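Local coordinates for protein serine hydrolase CCSP0084 (Cycloclasticus sp. P1, PDB 4I3F) that probably hydrolyses carbon-carbon bonds of meta-cleavage products, and perhaps esters, as an alpha/beta-hydrolase-fold serine hydrolase, at residues Phe155-Tyr168 / Phe214-Ile226. Sequence-based numbering, arbitrary orientation.
Sequences FAPTEGLTKGWEFY and FEAMFSGGTKKGI
Trp165 lies flat against Phe218: its five-membered ring stacks face to face on the phenyl ring, centroids 3.7 Å apart and planes only 9° from parallel. Leu161 CD1 lies over the rim of the opposite indole face, and Met217 CB over the rim of the other face of Phe218. The Trp165 side chain sits among Phe214, Thr222, Gly225 and Ile226 as a knob in a hole, with CZ3 3.6 Å from Ile226 N. Gly225 suits this place because a side-chain carbon there would clash with CZ3. Replacing Trp165 by an alanine would probably leave Phe218 without its stacking partner, open a gap beside Gly225 and deprive Ser53 of the indole N-H it pairs with.

The branches of Ile226 reach several neighbours: CG2 sits over the face of Phe155, 3.9 Å from the ring centroid in a CH-pi contact, CD1 touches Phe155 CE1, and CG1 meets Leu161 CD2. Near Tyr168 the packing is still close, CE2 lying 3.5 Å from Phe214 CD2 with the rings inclined at 67°.

Toward solvent the contact thins: Pro157 rests its ring on Thr222 CG2, and the Lys223 ammonium forms a salt bridge with Asp227. At the partly exposed border the grip is closer. Glu166 OE2 accepts from the buried Thr222 OG1 at 2.9 Å, on its anti side and 29° out of the carboxylate plane, and weakly from Thr222 N. With CG beside its own backbone N (chi1 -52°) and an extended chain beyond, Glu166 reaches the first turn of helix 222-229, whose positive end would favour a carboxylate. Both segments belong to the mainly helical insertion between strands 142-148 and 243-248, consistent with an alpha/beta-hydrolase lid; the chemistry implies an apolar, aromatic join within it, where Ser53 satisfies the buried indole N-H and Glu166 the Thr222 hydroxyl.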
loop_
_atom_site.group_PDB
_atom_site.type_symbol
_atom_site.label_atom_id
_atom_site.label_comp_id
_atom_site.label_asym_id
_atom_site.label_seq_id
_atom_site.Cartn_x
_atom_site.Cartn_y
_atom_site.Cartn_z
ATOM N N PHE A 155 17.142 3.022 2.029
ATOM C CA PHE A 155 17.397 2.845 3.459
ATOM C C PHE A 155 17.901 1.438 3.764
ATOM O O PHE A 155 17.647 0.489 3.007
ATOM C CB PHE A 155 16.164 3.181 4.323
ATOM C CG PHE A 155 14.967 2.292 4.083
ATOM C CD1 PHE A 155 14.749 1.168 4.870
ATOM C CD2 PHE A 155 14.042 2.605 3.094
ATOM C CE1 PHE A 155 13.641 0.353 4.670
ATOM C CE2 PHE A 155 12.923 1.802 2.888
ATOM C CZ PHE A 155 12.726 0.671 3.681
ATOM N N ALA A 156 18.634 1.302 4.865
ATOM C CA ALA A 156 19.072 -0.019 5.299
ATOM C C ALA A 156 17.891 -0.761 5.904
ATOM O O ALA A 156 16.988 -0.137 6.471
ATOM C CB ALA A 156 20.227 0.086 6.301
ATOM N N PRO A 157 17.879 -2.097 5.775
ATOM C CA PRO A 157 16.746 -2.859 6.315
ATOM C C PRO A 157 16.506 -2.569 7.791
ATOM O O PRO A 157 17.462 -2.476 8.565
ATOM C CB PRO A 157 17.183 -4.310 6.130
ATOM C CG PRO A 157 18.100 -4.274 4.936
ATOM C CD PRO A 157 18.814 -2.948 5.014
ATOM N N THR A 158 15.237 -2.407 8.155
ATOM C CA THR A 158 14.834 -2.221 9.537
ATOM C C THR A 158 14.496 -3.582 10.128
ATOM O O THR A 158 14.305 -4.554 9.389
ATOM C CB THR A 158 13.578 -1.355 9.610
ATOM O OG1 THR A 158 12.583 -1.920 8.748
ATOM C CG2 THR A 158 13.879 0.075 9.146
ATOM N N GLU A 159 14.421 -3.652 11.452
ATOM C CA GLU A 159 14.035 -4.888 12.124
ATOM C C GLU A 159 12.644 -5.298 11.647
ATOM O O GLU A 159 12.395 -6.466 11.327
ATOM C CB GLU A 159 14.033 -4.687 13.646
ATOM C CG GLU A 159 13.635 -5.934 14.448
ATOM C CD GLU A 159 13.771 -5.743 15.946
ATOM O OE1 GLU A 159 13.672 -6.749 16.684
ATOM O OE2 GLU A 159 13.988 -4.593 16.389
ATOM N N GLY A 160 11.751 -4.318 11.579
ATOM C CA GLY A 160 10.376 -4.557 11.178
ATOM C C GLY A 160 10.233 -5.080 9.763
ATOM O O GLY A 160 9.550 -6.086 9.533
ATOM N N LEU A 161 10.873 -4.413 8.804
ATOM C CA LEU A 161 10.690 -4.821 7.422
ATOM C C LEU A 161 11.344 -6.169 7.175
ATOM O O LEU A 161 10.854 -6.962 6.371
ATOM C CB LEU A 161 11.195 -3.755 6.445
ATOM C CG LEU A 161 10.654 -3.904 5.016
ATOM C CD1 LEU A 161 9.132 -3.792 4.965
ATOM C CD2 LEU A 161 11.296 -2.897 4.075
ATOM N N THR A 162 12.436 -6.438 7.882
ATOM C CA THR A 162 13.109 -7.721 7.754
ATOM C C THR A 162 12.211 -8.844 8.265
ATOM O O THR A 162 12.053 -9.875 7.598
ATOM C CB THR A 162 14.438 -7.736 8.501
ATOM O OG1 THR A 162 15.312 -6.758 7.918
ATOM C CG2 THR A 162 15.089 -9.112 8.402
ATOM N N LYS A 163 11.619 -8.646 9.441
ATOM C CA LYS A 163 10.773 -9.686 10.026
ATOM C C LYS A 163 9.495 -9.874 9.211
ATOM O O LYS A 163 8.934 -10.981 9.165
ATOM C CB LYS A 163 10.466 -9.387 11.498
ATOM C CG LYS A 163 11.625 -9.761 12.431
ATOM C CD LYS A 163 11.486 -9.162 13.836
ATOM C CE LYS A 163 12.651 -9.610 14.718
ATOM N NZ LYS A 163 12.578 -9.056 16.106
ATOM N N GLY A 164 9.040 -8.804 8.571
ATOM C CA GLY A 164 7.868 -8.867 7.709
ATOM C C GLY A 164 8.121 -9.584 6.389
ATOM O O GLY A 164 7.474 -10.589 6.076
ATOM N N TRP A 165 9.070 -9.072 5.612
ATOM C CA TRP A 165 9.334 -9.619 4.280
ATOM C C TRP A 165 9.973 -11.006 4.328
ATOM O O TRP A 165 9.886 -11.770 3.359
ATOM C CB TRP A 165 10.194 -8.651 3.461
ATOM C CG TRP A 165 9.441 -7.465 2.922
ATOM C CD1 TRP A 165 8.115 -7.176 3.094
ATOM C CD2 TRP A 165 9.974 -6.413 2.094
ATOM N NE1 TRP A 165 7.793 -6.004 2.426
ATOM C CE2 TRP A 165 8.919 -5.523 1.805
ATOM C CE3 TRP A 165 11.244 -6.143 1.570
ATOM C CZ2 TRP A 165 9.096 -4.377 1.022
ATOM C CZ3 TRP A 165 11.416 -4.999 0.787
ATOM C CH2 TRP A 165 10.349 -4.137 0.524
ATOM N N GLU A 166 10.599 -11.344 5.454
ATOM C CA GLU A 166 11.234 -12.650 5.595
ATOM C C GLU A 166 10.513 -13.509 6.634
ATOM O O GLU A 166 11.089 -14.441 7.171
ATOM C CB GLU A 166 12.722 -12.484 5.943
ATOM C CG GLU A 166 13.470 -11.556 4.973
ATOM C CD GLU A 166 14.962 -11.461 5.253
ATOM O OE1 GLU A 166 15.489 -12.310 6.002
ATOM O OE2 GLU A 166 15.606 -10.530 4.722
ATOM N N PHE A 167 9.251 -13.177 6.905
ATOM C CA PHE A 167 8.396 -13.940 7.816
ATOM C C PHE A 167 8.409 -15.448 7.565
ATOM O O PHE A 167 8.511 -16.240 8.498
ATOM C CB PHE A 167 6.949 -13.413 7.722
ATOM C CG PHE A 167 5.930 -14.272 8.439
ATOM C CD1 PHE A 167 5.726 -14.141 9.811
ATOM C CD2 PHE A 167 5.157 -15.189 7.736
ATOM C CE1 PHE A 167 4.789 -14.927 10.469
ATOM C CE2 PHE A 167 4.220 -15.977 8.383
ATOM C CZ PHE A 167 4.029 -15.847 9.750
ATOM N N TYR A 168 8.307 -15.858 6.306
ATOM C CA TYR A 168 8.156 -17.284 6.023
ATOM C C TYR A 168 9.421 -18.130 6.208
ATOM O O TYR A 168 9.385 -19.345 6.018
ATOM C CB TYR A 168 7.556 -17.508 4.639
ATOM C CG TYR A 168 6.108 -17.081 4.516
ATOM C CD1 TYR A 168 5.084 -17.835 5.078
ATOM C CD2 TYR A 168 5.765 -15.934 3.818
ATOM C CE1 TYR A 168 3.759 -17.446 4.957
ATOM C CE2 TYR A 168 4.448 -15.542 3.691
ATOM C CZ TYR A 168 3.449 -16.305 4.254
ATOM O OH TYR A 168 2.135 -15.907 4.117
ATOM N N PHE A 214 4.261 -14.637 -1.906
ATOM C CA PHE A 214 4.912 -13.652 -1.038
ATOM C C PHE A 214 6.405 -13.962 -0.953
ATOM O O PHE A 214 7.241 -13.057 -0.986
ATOM C CB PHE A 214 4.289 -13.678 0.368
ATOM C CG PHE A 214 4.779 -12.576 1.282
ATOM C CD1 PHE A 214 4.115 -11.361 1.337
ATOM C CD2 PHE A 214 5.890 -12.765 2.092
ATOM C CE1 PHE A 214 4.559 -10.346 2.180
ATOM C CE2 PHE A 214 6.344 -11.757 2.929
ATOM C CZ PHE A 214 5.681 -10.551 2.976
ATOM N N GLU A 215 6.737 -15.243 -0.833
ATOM C CA GLU A 215 8.134 -15.662 -0.795
ATOM C C GLU A 215 8.864 -15.274 -2.078
ATOM O O GLU A 215 10.047 -14.934 -2.058
ATOM C CB GLU A 215 8.239 -17.175 -0.571
ATOM C CG GLU A 215 7.759 -17.636 0.803
ATOM C CD GLU A 215 7.827 -19.150 0.969
ATOM O OE1 GLU A 215 8.189 -19.608 2.069
ATOM O OE2 GLU A 215 7.508 -19.881 0.007
ATOM N N ALA A 216 8.148 -15.323 -3.196
ATOM C CA ALA A 216 8.747 -15.031 -4.491
ATOM C C ALA A 216 8.994 -13.534 -4.699
ATOM O O ALA A 216 9.931 -13.152 -5.409
ATOM C CB ALA A 216 7.890 -15.599 -5.612
ATOM N N MET A 217 8.156 -12.699 -4.084
ATOM C CA MET A 217 8.270 -11.247 -4.216
ATOM C C MET A 217 9.556 -10.693 -3.648
ATOM O O MET A 217 10.100 -9.715 -4.168
ATOM C CB MET A 217 7.158 -10.558 -3.447
ATOM C CG MET A 217 5.807 -10.784 -3.991
ATOM S SD MET A 217 4.601 -10.209 -2.798
ATOM C CE MET A 217 3.150 -10.914 -3.586
ATOM N N PHE A 218 10.006 -11.282 -2.545
ATOM C CA PHE A 218 11.148 -10.750 -1.827
ATOM C C PHE A 218 12.228 -11.809 -1.688
ATOM O O PHE A 218 12.967 -11.833 -0.704
ATOM C CB PHE A 218 10.701 -10.191 -0.470
ATOM C CG PHE A 218 9.551 -9.217 -0.578
ATOM C CD1 PHE A 218 9.737 -7.982 -1.183
ATOM C CD2 PHE A 218 8.286 -9.556 -0.117
ATOM C CE1 PHE A 218 8.687 -7.085 -1.309
ATOM C CE2 PHE A 218 7.227 -8.661 -0.228
ATOM C CZ PHE A 218 7.430 -7.425 -0.829
ATOM N N SER A 219 12.324 -12.659 -2.709
ATOM C CA SER A 219 13.272 -13.771 -2.734
ATOM C C SER A 219 14.734 -13.318 -2.725
ATOM O O SER A 219 15.625 -14.078 -2.346
ATOM C CB SER A 219 13.019 -14.659 -3.956
ATOM O OG SER A 219 13.164 -13.926 -5.157
ATOM N N GLY A 220 14.979 -12.079 -3.136
ATOM C CA GLY A 220 16.331 -11.553 -3.154
ATOM C C GLY A 220 16.764 -11.054 -1.791
ATOM O O GLY A 220 17.920 -10.672 -1.600
ATOM N N GLY A 221 15.833 -11.053 -0.843
ATOM C CA GLY A 221 16.116 -10.562 0.496
ATOM C C GLY A 221 15.602 -9.152 0.694
ATOM O O GLY A 221 15.179 -8.511 -0.268
ATOM N N THR A 222 15.647 -8.659 1.932
ATOM C CA THR A 222 15.091 -7.340 2.250
ATOM C C THR A 222 15.839 -6.195 1.563
ATOM O O THR A 222 15.213 -5.290 1.014
ATOM C CB THR A 222 14.993 -7.105 3.781
ATOM O OG1 THR A 222 14.111 -8.082 4.356
ATOM C CG2 THR A 222 14.438 -5.724 4.089
ATOM N N LYS A 223 17.170 -6.232 1.580
ATOM C CA LYS A 223 17.945 -5.155 0.959
ATOM C C LYS A 223 17.672 -5.040 -0.544
ATOM O O LYS A 223 17.426 -3.944 -1.052
ATOM C CB LYS A 223 19.441 -5.319 1.230
ATOM C CG LYS A 223 20.304 -4.333 0.460
ATOM C CD LYS A 223 21.743 -4.323 0.950
ATOM C CE LYS A 223 22.645 -3.616 -0.053
ATOM N NZ LYS A 223 22.080 -2.306 -0.498
ATOM N N LYS A 224 17.698 -6.163 -1.256
ATOM C CA LYS A 224 17.406 -6.125 -2.686
ATOM C C LYS A 224 15.974 -5.663 -2.966
ATOM O O LYS A 224 15.713 -5.004 -3.981
ATOM C CB LYS A 224 17.682 -7.474 -3.345
ATOM C CG LYS A 224 19.155 -7.747 -3.563
ATOM C CD LYS A 224 19.368 -8.584 -4.813
ATOM C CE LYS A 224 20.806 -8.491 -5.317
ATOM N NZ LYS A 224 21.706 -9.474 -4.652
ATOM N N GLY A 225 15.053 -5.999 -2.065
ATOM C CA GLY A 225 13.670 -5.559 -2.186
ATOM C C GLY A 225 13.537 -4.051 -2.020
ATOM O O GLY A 225 12.864 -3.382 -2.811
ATOM N N ILE A 226 14.173 -3.512 -0.983
ATOM C CA ILE A 226 14.181 -2.064 -0.767
ATOM C C ILE A 226 14.795 -1.316 -1.962
ATOM O O ILE A 226 14.210 -0.346 -2.479
ATOM C CB ILE A 226 14.979 -1.716 0.504
ATOM C CG1 ILE A 226 14.276 -2.268 1.747
ATOM C CG2 ILE A 226 15.183 -0.199 0.638
ATOM C CD1 ILE A 226 15.163 -2.304 2.983
HETATM O O HOH W 1 9.638 -12.871 1.090
HETATM O O HOH W 2 12.346 -12.548 1.872
#